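Local coordinates for protein putative polysaccharide deacetylase (Bdellovibrio bacteriovorus HD100, PDB 5JP6) that probably removes acetyl groups from peptidoglycan as a zinc-binding family 4 carbohydrate esterase, acting on the cell wall of bacterial prey during predation, at residues A[32-37]-A[91-96]; A[294-299]-A[373-378]; A[138-143]-A[191-196]; A[59-64]-A[103-108]. The protein carries 1 engineered substitution. All blocks are in the same frame, centred on the assembly; numbering follows the deposited sequence.

Contact 1: A[32-37]-A[91-96]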
# COMPACT_ATOMS: atom_id res chain seq x y z
N GLN A 32 0.86 0.99 -22.60
CA GLN A 32 1.16 -0.37 -22.13
C GLN A 32 0.88 -0.58 -20.62
O GLN A 32 0.40 -1.64 -20.17
CB GLN A 32 2.62 -0.73 -22.43
CG GLN A 32 2.93 -2.18 -22.10
CD GLN A 32 4.39 -2.52 -22.27
OE1 GLN A 32 5.19 -1.68 -22.64
NE2 GLN A 32 4.74 -3.78 -22.00
N ALA A 33 1.17 0.44 -19.85
CA ALA A 33 0.87 0.41 -18.41
C ALA A 33 -0.64 0.20 -18.19
O ALA A 33 -1.09 -0.65 -17.41
CB ALA A 33 1.31 1.70 -17.77
N VAL A 34 -1.41 1.00 -18.90
CA VAL A 34 -2.86 0.95 -18.82
C VAL A 34 -3.37 -0.44 -19.27
O VAL A 34 -4.19 -1.07 -18.57
CB VAL A 34 -3.51 2.08 -19.65
CG1 VAL A 34 -5.02 1.94 -19.67
CG2 VAL A 34 -3.13 3.43 -19.09
N SER A 35 -2.91 -0.88 -20.43
CA SER A 35 -3.25 -2.21 -20.96
C SER A 35 -2.89 -3.36 -20.01
O SER A 35 -3.71 -4.25 -19.77
CB SER A 35 -2.54 -2.47 -22.30
OG SER A 35 -2.80 -3.81 -22.74
N ASP A 36 -1.66 -3.35 -19.49
CA ASP A 36 -1.19 -4.42 -18.59
C ASP A 36 -1.98 -4.41 -17.27
O ASP A 36 -2.28 -5.46 -16.70
CB ASP A 36 0.30 -4.30 -18.25
CG ASP A 36 1.21 -4.70 -19.38
OD1 ASP A 36 0.70 -5.05 -20.46
OD2 ASP A 36 2.45 -4.68 -19.17
N ASN A 37 -2.32 -3.21 -16.79
CA ASN A 37 -3.09 -3.11 -15.55
C ASN A 37 -4.48 -3.73 -15.71
O ASN A 37 -5.01 -4.34 -14.80
CB ASN A 37 -3.23 -1.65 -15.13
CG ASN A 37 -3.90 -1.51 -13.78
OD1 ASN A 37 -5.07 -1.26 -13.69
ND2 ASN A 37 -3.10 -1.63 -12.73
N THR A 91 -5.28 8.05 -13.18
CA THR A 91 -5.04 7.71 -11.77
C THR A 91 -3.93 6.67 -11.58
O THR A 91 -3.31 6.62 -10.53
CB THR A 91 -6.30 7.29 -10.97
OG1 THR A 91 -6.80 6.02 -11.41
CG2 THR A 91 -7.37 8.37 -11.06
N LEU A 92 -3.69 5.85 -12.60
CA LEU A 92 -2.62 4.86 -12.53
C LEU A 92 -1.23 5.52 -12.34
O LEU A 92 -0.32 4.90 -11.80
CB LEU A 92 -2.63 4.00 -13.80
CG LEU A 92 -1.72 2.79 -13.82
CD1 LEU A 92 -2.09 1.76 -12.76
CD2 LEU A 92 -1.79 2.14 -15.20
N PHE A 93 -1.09 6.74 -12.85
CA PHE A 93 0.17 7.48 -12.82
C PHE A 93 0.22 8.55 -11.75
O PHE A 93 1.17 9.30 -11.66
CB PHE A 93 0.39 8.12 -14.20
CG PHE A 93 0.63 7.14 -15.29
CD1 PHE A 93 1.93 6.67 -15.54
CD2 PHE A 93 -0.43 6.67 -16.07
CE1 PHE A 93 2.16 5.73 -16.53
CE2 PHE A 93 -0.19 5.75 -17.08
CZ PHE A 93 1.10 5.27 -17.29
N GLU A 94 -0.84 8.66 -10.95
CA GLU A 94 -0.94 9.75 -9.98
C GLU A 94 0.24 9.77 -9.03
O GLU A 94 0.78 10.85 -8.73
CB GLU A 94 -2.23 9.62 -9.17
CG GLU A 94 -2.43 10.68 -8.12
CD GLU A 94 -3.79 10.67 -7.48
OE1 GLU A 94 -4.56 9.71 -7.69
OE2 GLU A 94 -4.05 11.66 -6.72
N ASN A 95 0.63 8.61 -8.50
CA ASN A 95 1.72 8.64 -7.52
C ASN A 95 3.00 9.14 -8.15
O ASN A 95 3.76 9.89 -7.54
CB ASN A 95 1.96 7.26 -6.92
CG ASN A 95 0.92 6.89 -5.92
OD1 ASN A 95 -0.14 7.51 -5.83
ND2 ASN A 95 1.24 5.90 -5.11
N GLU A 96 3.23 8.77 -9.41
CA GLU A 96 4.45 9.23 -10.09
C GLU A 96 4.38 10.73 -10.36
O GLU A 96 5.38 11.43 -10.24
CB GLU A 96 4.71 8.44 -11.37
CG GLU A 96 5.02 6.98 -11.14
CD GLU A 96 6.11 6.76 -10.13
OE1 GLU A 96 7.18 7.41 -10.27
OE2 GLU A 96 5.91 5.90 -9.24

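Contact 2: A[294-299]-A[373-378]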
# COMPACT_ATOMS: atom_id res chain seq x y z
N LYS A 294 14.71 -16.17 12.62
CA LYS A 294 14.76 -14.77 13.03
C LYS A 294 13.51 -14.31 13.76
O LYS A 294 13.32 -13.11 13.94
CB LYS A 294 15.07 -13.88 11.82
CG LYS A 294 16.40 -14.21 11.15
CD LYS A 294 17.58 -14.01 12.06
CE LYS A 294 18.89 -14.40 11.40
NZ LYS A 294 20.05 -14.23 12.34
N SER A 295 12.70 -15.24 14.24
CA SER A 295 11.60 -14.95 15.16
C SER A 295 10.68 -13.85 14.61
O SER A 295 10.26 -12.94 15.33
CB SER A 295 12.14 -14.58 16.56
OG SER A 295 12.94 -15.62 17.10
N THR A 296 10.36 -13.98 13.32
CA THR A 296 9.54 -13.00 12.65
C THR A 296 8.41 -13.72 11.92
O THR A 296 8.66 -14.67 11.16
CB THR A 296 10.38 -12.16 11.65
OG1 THR A 296 11.45 -11.50 12.36
CG2 THR A 296 9.58 -11.15 10.93
N GLY A 297 7.19 -13.27 12.16
CA GLY A 297 6.01 -13.87 11.52
C GLY A 297 5.97 -13.51 10.03
O GLY A 297 6.39 -12.44 9.65
N GLU A 298 5.48 -14.46 9.24
CA GLU A 298 5.31 -14.38 7.80
C GLU A 298 3.84 -14.23 7.52
O GLU A 298 3.04 -15.11 7.79
CB GLU A 298 5.86 -15.65 7.12
CG GLU A 298 5.70 -15.67 5.61
CD GLU A 298 6.05 -17.00 4.97
OE1 GLU A 298 6.73 -17.82 5.68
OE2 GLU A 298 5.73 -17.24 3.82
N PHE A 299 3.47 -13.11 6.93
CA PHE A 299 2.06 -12.76 6.75
C PHE A 299 1.72 -12.79 5.27
O PHE A 299 2.16 -11.92 4.49
CB PHE A 299 1.74 -11.40 7.38
CG PHE A 299 1.57 -11.49 8.87
CD1 PHE A 299 2.69 -11.66 9.70
CD2 PHE A 299 0.30 -11.50 9.45
CE1 PHE A 299 2.54 -11.83 11.04
CE2 PHE A 299 0.17 -11.65 10.82
CZ PHE A 299 1.30 -11.81 11.60
N SER A 373 14.30 -7.06 17.50
CA SER A 373 14.22 -7.78 16.24
C SER A 373 15.58 -8.39 15.86
O SER A 373 16.60 -7.71 15.84
CB SER A 373 13.83 -6.84 15.10
OG SER A 373 13.84 -7.54 13.86
N LYS A 374 15.52 -9.67 15.48
CA LYS A 374 16.71 -10.36 14.95
C LYS A 374 17.09 -9.93 13.52
O LYS A 374 18.10 -10.40 12.99
CB LYS A 374 16.53 -11.86 15.06
CG LYS A 374 16.46 -12.34 16.50
CD LYS A 374 16.13 -13.83 16.58
CE LYS A 374 16.15 -14.33 17.97
NZ LYS A 374 15.73 -15.74 18.03
N LEU A 375 16.27 -9.06 12.93
CA LEU A 375 16.50 -8.53 11.59
C LEU A 375 17.18 -7.17 11.60
O LEU A 375 17.48 -6.63 10.55
CB LEU A 375 15.18 -8.45 10.82
CG LEU A 375 14.49 -9.77 10.55
CD1 LEU A 375 13.13 -9.57 9.92
CD2 LEU A 375 15.35 -10.69 9.66
N VAL A 376 17.38 -6.59 12.79
CA VAL A 376 17.95 -5.27 12.86
C VAL A 376 19.26 -5.24 13.63
O VAL A 376 19.48 -6.07 14.52
CB VAL A 376 16.99 -4.23 13.44
CG1 VAL A 376 15.61 -4.26 12.78
CG2 VAL A 376 16.91 -4.31 14.90
N LYS A 377 20.10 -4.25 13.29
CA LYS A 377 21.32 -3.92 14.02
C LYS A 377 21.03 -2.73 14.94
O LYS A 377 20.47 -1.71 14.52
CB LYS A 377 22.38 -3.50 13.04
CG LYS A 377 22.80 -4.55 12.08
CD LYS A 377 23.99 -4.07 11.21
CE LYS A 377 25.29 -3.89 11.98
NZ LYS A 377 26.47 -3.78 11.07
N ARG A 378 21.34 -2.90 16.21
CA ARG A 378 21.13 -1.85 17.20
C ARG A 378 22.09 -0.70 16.98
O ARG A 378 23.11 -0.85 16.31
CB ARG A 378 21.33 -2.40 18.60
CG ARG A 378 20.48 -3.62 18.96
CD ARG A 378 20.68 -3.94 20.45
NE ARG A 378 20.17 -5.26 20.84
CZ ARG A 378 18.93 -5.51 21.26
NH1 ARG A 378 18.01 -4.52 21.36
NH2 ARG A 378 18.61 -6.78 21.60
O HOH W 1 12.98 -10.92 15.68
O HOH W 2 11.50 -8.92 13.65

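Contact 3: A[138-143]-A[191-196]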
# COMPACT_ATOMS: atom_id res chain seq x y z
N VAL A 138 -10.71 15.05 6.53
CA VAL A 138 -12.14 15.10 6.64
C VAL A 138 -12.52 14.09 7.71
O VAL A 138 -11.89 13.00 7.86
CB VAL A 138 -12.86 14.87 5.29
CG1 VAL A 138 -12.38 15.91 4.29
CG2 VAL A 138 -12.67 13.46 4.73
N GLN A 139 -13.49 14.54 8.50
CA GLN A 139 -14.20 13.70 9.44
C GLN A 139 -15.38 13.14 8.65
O GLN A 139 -16.30 13.86 8.20
CB GLN A 139 -14.64 14.45 10.71
CG GLN A 139 -15.46 13.59 11.68
CD GLN A 139 -16.03 14.38 12.84
OE1 GLN A 139 -17.24 14.39 13.08
NE2 GLN A 139 -15.16 15.06 13.56
N SER A 140 -15.34 11.86 8.46
CA SER A 140 -16.42 11.18 7.72
C SER A 140 -17.66 11.18 8.59
O SER A 140 -17.64 11.58 9.77
CB SER A 140 -16.04 9.75 7.33
OG SER A 140 -16.15 8.93 8.42
N ARG A 141 -18.75 10.71 7.99
CA ARG A 141 -20.01 10.58 8.67
C ARG A 141 -20.06 9.43 9.65
O ARG A 141 -21.06 9.27 10.33
CB ARG A 141 -21.12 10.39 7.62
CG ARG A 141 -21.33 11.62 6.74
CD ARG A 141 -22.31 11.37 5.62
NE ARG A 141 -22.25 12.45 4.64
CZ ARG A 141 -22.76 12.42 3.40
NH1 ARG A 141 -23.41 11.35 2.95
NH2 ARG A 141 -22.64 13.48 2.61
N ASN A 142 -18.99 8.62 9.71
CA ASN A 142 -18.99 7.44 10.60
C ASN A 142 -19.00 7.85 12.04
O ASN A 142 -18.11 8.56 12.47
CB ASN A 142 -17.78 6.53 10.34
CG ASN A 142 -17.90 5.74 9.07
OD1 ASN A 142 -19.00 5.52 8.57
ND2 ASN A 142 -16.72 5.21 8.56
N SER A 143 -19.98 7.36 12.78
CA SER A 143 -20.06 7.61 14.24
C SER A 143 -20.47 6.32 14.93
O SER A 143 -21.44 6.26 15.68
CB SER A 143 -21.04 8.71 14.56
OG SER A 143 -22.17 8.46 13.80
N LEU A 191 -9.47 4.99 10.13
CA LEU A 191 -9.35 3.94 11.14
C LEU A 191 -9.67 4.46 12.52
O LEU A 191 -10.40 3.84 13.29
CB LEU A 191 -7.96 3.30 11.09
CG LEU A 191 -7.61 2.52 9.83
CD1 LEU A 191 -6.12 2.21 9.79
CD2 LEU A 191 -8.38 1.22 9.72
N LYS A 192 -9.06 5.60 12.85
CA LYS A 192 -9.18 6.14 14.19
C LYS A 192 -10.63 6.50 14.53
O LYS A 192 -11.07 6.31 15.68
CB LYS A 192 -8.25 7.33 14.40
CG LYS A 192 -8.24 7.85 15.84
CD LYS A 192 -7.22 8.96 16.02
CE LYS A 192 -7.31 9.48 17.45
NZ LYS A 192 -6.56 10.74 17.69
N GLU A 193 -11.36 7.06 13.56
CA GLU A 193 -12.76 7.48 13.76
C GLU A 193 -13.64 6.37 14.29
O GLU A 193 -14.64 6.64 14.99
CB GLU A 193 -13.43 7.91 12.40
CG GLU A 193 -13.02 9.20 11.91
CD GLU A 193 -13.56 9.53 10.52
OE1 GLU A 193 -13.94 8.68 9.62
OE2 GLU A 193 -13.51 10.70 10.33
N VAL A 194 -13.30 5.13 13.91
CA VAL A 194 -14.12 3.97 14.26
C VAL A 194 -13.39 2.98 15.19
O VAL A 194 -13.82 1.83 15.37
CB VAL A 194 -14.68 3.29 12.99
CG1 VAL A 194 -15.55 4.25 12.21
CG2 VAL A 194 -13.55 2.70 12.13
N ASN A 195 -12.26 3.41 15.75
CA ASN A 195 -11.47 2.59 16.70
C ASN A 195 -10.93 1.32 16.07
O ASN A 195 -10.73 0.35 16.76
CB ASN A 195 -12.27 2.27 17.95
CG ASN A 195 -11.44 1.64 19.04
OD1 ASN A 195 -10.35 2.13 19.35
ND2 ASN A 195 -11.92 0.54 19.61
N ALA A 196 -10.66 1.35 14.76
CA ALA A 196 -10.06 0.21 14.09
C ALA A 196 -8.55 0.30 14.14
O ALA A 196 -7.97 1.37 13.92
CB ALA A 196 -10.51 0.11 12.64
O HOH W 3 -13.98 5.96 9.05

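Contact 4: A[59-64]-A[103-108]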
# COMPACT_ATOMS: atom_id res chain seq x y z
N ASN A 59 13.10 4.69 -14.97
CA ASN A 59 13.89 4.67 -16.20
C ASN A 59 13.91 6.02 -16.89
O ASN A 59 14.95 6.44 -17.37
CB ASN A 59 13.35 3.63 -17.16
CG ASN A 59 14.12 3.61 -18.47
OD1 ASN A 59 15.33 3.31 -18.49
ND2 ASN A 59 13.47 3.99 -19.54
N TRP A 60 12.76 6.71 -16.94
CA TRP A 60 12.72 8.05 -17.54
C TRP A 60 13.59 9.05 -16.77
O TRP A 60 14.24 9.88 -17.37
CB TRP A 60 11.28 8.59 -17.71
CG TRP A 60 10.53 7.85 -18.77
CD1 TRP A 60 11.04 7.34 -19.95
CD2 TRP A 60 9.14 7.54 -18.79
NE1 TRP A 60 10.06 6.73 -20.67
CE2 TRP A 60 8.88 6.82 -19.99
CE3 TRP A 60 8.08 7.79 -17.91
CZ2 TRP A 60 7.61 6.36 -20.33
CZ3 TRP A 60 6.82 7.33 -18.25
CH2 TRP A 60 6.59 6.62 -19.46
N ARG A 61 13.63 8.95 -15.44
CA ARG A 61 14.52 9.82 -14.70
C ARG A 61 15.96 9.56 -15.12
O ARG A 61 16.74 10.50 -15.24
CB ARG A 61 14.37 9.65 -13.20
CG ARG A 61 13.10 10.21 -12.62
CD ARG A 61 13.13 10.32 -11.11
NE ARG A 61 13.50 9.08 -10.46
CZ ARG A 61 12.63 8.11 -10.12
NH1 ARG A 61 11.34 8.21 -10.42
NH2 ARG A 61 13.07 7.02 -9.52
N HIS A 62 16.33 8.28 -15.29
CA HIS A 62 17.69 7.94 -15.71
C HIS A 62 18.00 8.48 -17.11
O HIS A 62 19.02 9.12 -17.33
CB HIS A 62 17.92 6.44 -15.63
CG HIS A 62 19.30 6.04 -16.00
ND1 HIS A 62 20.34 6.07 -15.09
CD2 HIS A 62 19.84 5.64 -17.18
CE1 HIS A 62 21.45 5.68 -15.69
NE2 HIS A 62 21.17 5.41 -16.96
N GLU A 63 17.07 8.28 -18.04
CA GLU A 63 17.27 8.76 -19.41
C GLU A 63 17.42 10.28 -19.47
O GLU A 63 18.26 10.81 -20.20
CB GLU A 63 16.12 8.32 -20.31
CG GLU A 63 16.07 6.80 -20.46
CD GLU A 63 14.97 6.32 -21.37
OE1 GLU A 63 14.05 7.11 -21.72
OE2 GLU A 63 15.05 5.13 -21.74
N PHE A 64 16.59 10.95 -18.68
CA PHE A 64 16.58 12.40 -18.57
C PHE A 64 17.91 12.92 -18.01
O PHE A 64 18.47 13.89 -18.49
CB PHE A 64 15.38 12.78 -17.70
CG PHE A 64 15.08 14.25 -17.61
CD1 PHE A 64 15.76 15.06 -16.71
CD2 PHE A 64 14.07 14.81 -18.37
CE1 PHE A 64 15.47 16.39 -16.60
CE2 PHE A 64 13.76 16.14 -18.24
CZ PHE A 64 14.46 16.93 -17.35
N ARG A 103 9.79 15.66 -10.54
CA ARG A 103 9.40 17.06 -10.71
C ARG A 103 9.77 17.58 -12.09
O ARG A 103 8.96 18.26 -12.77
CB ARG A 103 10.02 17.95 -9.60
CG ARG A 103 9.61 19.41 -9.72
CD ARG A 103 10.60 20.38 -9.06
NE ARG A 103 11.96 20.27 -9.62
CZ ARG A 103 12.34 20.66 -10.84
NH1 ARG A 103 11.47 21.18 -11.73
NH2 ARG A 103 13.61 20.50 -11.20
N ALA A 104 11.02 17.33 -12.52
CA ALA A 104 11.47 17.91 -13.81
C ALA A 104 10.80 17.28 -15.01
O ALA A 104 10.66 17.92 -16.05
CB ALA A 104 12.97 17.80 -13.95
N LEU A 105 10.40 16.02 -14.88
CA LEU A 105 9.69 15.34 -15.96
C LEU A 105 8.30 15.89 -16.22
O LEU A 105 7.85 15.97 -17.37
CB LEU A 105 9.59 13.85 -15.69
CG LEU A 105 10.87 13.03 -15.82
CD1 LEU A 105 10.68 11.61 -15.32
CD2 LEU A 105 11.37 12.97 -17.23
N VAL A 106 7.61 16.27 -15.14
CA VAL A 106 6.17 16.63 -15.22
C VAL A 106 5.87 18.09 -14.92
O VAL A 106 4.70 18.48 -14.92
CB VAL A 106 5.28 15.71 -14.34
CG1 VAL A 106 5.41 14.27 -14.82
CG2 VAL A 106 5.60 15.89 -12.86
N SER A 107 6.89 18.93 -14.76
CA SER A 107 6.68 20.34 -14.36
C SER A 107 5.78 21.12 -15.35
O SER A 107 5.03 22.03 -14.97
CB SER A 107 8.02 21.05 -14.18
OG SER A 107 8.82 20.96 -15.34
N GLY A 108 5.84 20.70 -16.61
CA GLY A 108 5.06 21.34 -17.68
C GLY A 108 3.58 21.12 -17.63
O GLY A 108 2.84 21.87 -18.22

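Contact 1: A[32-37]-A[91-96]
The side-chain amide of Asn37 is gripped at both ends, OD1 accepting from Thr310 N and ND2 donating to Trp308 O, and Leu92 lays its CD1 methyl against it, 3.5 Å from Asn37 ND2. This is where helix 24-39, in the all-helical N-terminal part of the chain, packs against the turn that leads into helix 94-98, and the join is made of apolar contacts. Both partners of the amide lie beyond the two segments; their bonds fix its rotation and tie helix 24-39 to the loop around residues 308-310. The Asn37 side chain is about 13 Å from the bound zinc ion, too far to be a ligand. Leu92 has CG anti to its backbone N (chi1 -171°), which sends its two methyls across to the helix. While CD1 goes to the amide, CD2 rests on the helix backbone at Ala33 and Val34, 3.6 Å from Ala33 O. The side chains of Asn37 and Leu92 run past one another in opposite directions, so the leucine lies alongside the amide rather than meeting it end on. Phe93 meets the same Ala33 and Val34 but does not share Leu92's contact with Asn37. Pro53 of helix 53-66 touches both Leu92 and Phe93. Val34 CG2 comes to the edge of the Phe93 ring, near its plane, 4.3 Å from CE2, and the CB methyl of Ala33 approaches the ring obliquely, 3.6 Å from Phe93 CZ.

Contact 2: A[294-299]-A[373-378]
Lys374 runs past the Lys294 carbonyl to Ser295 with a chain extended beyond CG and gives its ammonium group to the serine hydroxyl, Lys374 NZ to Ser295 OG 2.9 Å. On the way its CB passes 3.6 Å from Lys294 O, and the aliphatic part of Lys294, bent at chi2 (-62°), lies obliquely across it. Leu375 fills in beside them with both methyls: CD2 sits 3.9 Å from Lys294 CB, while CD1 meets Thr296 tip to tip, 3.5 Å from Thr296 OG1. Two waters link the segments. One donates to Lys294 O and accepts from Lys374 N; the other donates to Thr296 OG1 and also bonds Ser373 OG. Thr296 OG1 in turn donates to Lys294 O at 2.9 Å, coming in 54° above the carbonyl plane. In the next shell, Ser295 OG is also bonded to Ser156 O, and Leu375 packs on His262 of helix 251-269. Ser373 OG takes the N-H of Leu375 at 3.0 Å, an ST turn within the type I turn from Ser373 to Val376. On the other segment, Ser295 has positive phi and is the C-prime residue of a Schellman motif, which closes helix 285-293 just before strand 297-299 enters the parallel sheet of the NodB-type deacetylase fold.

Contact 3: A[138-143]-A[191-196]
The carboxylate of Glu193 is the flat group here, and Ser140 holds both of its oxygens. Ser140 N donates to OE2 at 2.9 Å on the syn side, 26° out of the carboxylate plane. The hydroxyl takes the other oxygen from above the plane, a short bond of 2.5 Å from Ser140 OG to Glu193 OE1. The amide of Gln139 stands almost perpendicular to the carboxylate, and the aliphatic part of the Gln139 side chain passes OE2, with Gln139 CG 3.7 Å from Glu193 OE2. With chi1 at 77°, Ser140 OG lies between its own backbone N and carbonyl carbon; there it can give its proton to Glu193 and still accept from Asn142 N, the bond of an ST turn. Glu193 belongs to the C-terminal region of helix 183-193, which a Schellman motif closes, with Asn195 as C-prime and Ala196 N returning to Leu191 O. The loop leading toward strand 150-153 is thus clipped to the C-terminal end of a helix of the deacetylase domain. A water extends the polar net, donating to Glu193 OE1 and accepting from Asn142 ND2, which also bonds Pro346 O of helix 339-354. Alongside, the CB of Asn142 packs on Val194 CG1 at 3.7 Å.

Contact 4: A[59-64]-A[103-108]
Phe64 holds CG anti to its backbone N (chi1 -172°), which swings the ring out from helix 53-66 toward the short helix 103-106. Leu105 takes a different setting, CG beside the backbone N and anti to the carbonyl carbon (chi1 -72°), and its extended chi2 then carries the two methyls to the facing helix. The side chains of Phe64 and Leu105 pass each other in opposite directions. Leu105 CD2 approaches the ring obliquely, 3.5 Å from Phe64 CD2, and the CB methyl of Ala104 meets the far end of the same ring, 3.8 Å from Phe64 CZ. The other methyl, Leu105 CD1, touches both Trp60 CB and Arg61 CG at 3.9 Å; the Arg61 and Leu105 side chains cross at about a right angle. This is apolar helix-to-helix packing within the N-terminal helical part of the protein, one leucine lying against residues of successive turns. Past its CB, Trp60 turns away from helix 103-106: its indole packs on Met74 and Leu78 of helix 71-83 and on Ile26, Ser29 and Val30 of helix 24-39, and it stands edge-to-face with Phe57. The guanidinium of Arg61 bonds through NH1 to Asn102 OD1, just before helix 103-106. Lys75 NZ donates to Ala104 O and Ser107 OG, and one residue after Gly108 the disulfide Cys79-Cys109 ties the chain to helix 71-83.

In the fold
Contacts 1 and 4 belong to the N-terminal helical part and share its elements: helix 53-66 forms one side of contact 4 and also sends Pro53 onto the leucine and phenylalanine of contact 1. They touch at Glu96 and Arg61, and both are held by hydrocarbon. Contact 1 is the more buried; contact 4 lies farther out, about 24 Å from the chain's centre. Contacts 2 and 3 belong to the deacetylase side and are partly buried. There, loops meet helix ends closed by Schellman motifs, and hydrogen bonds and bridging waters do the work. Contact 2 lies across the chain's centre from contact 1, their centres about 34 Å apart.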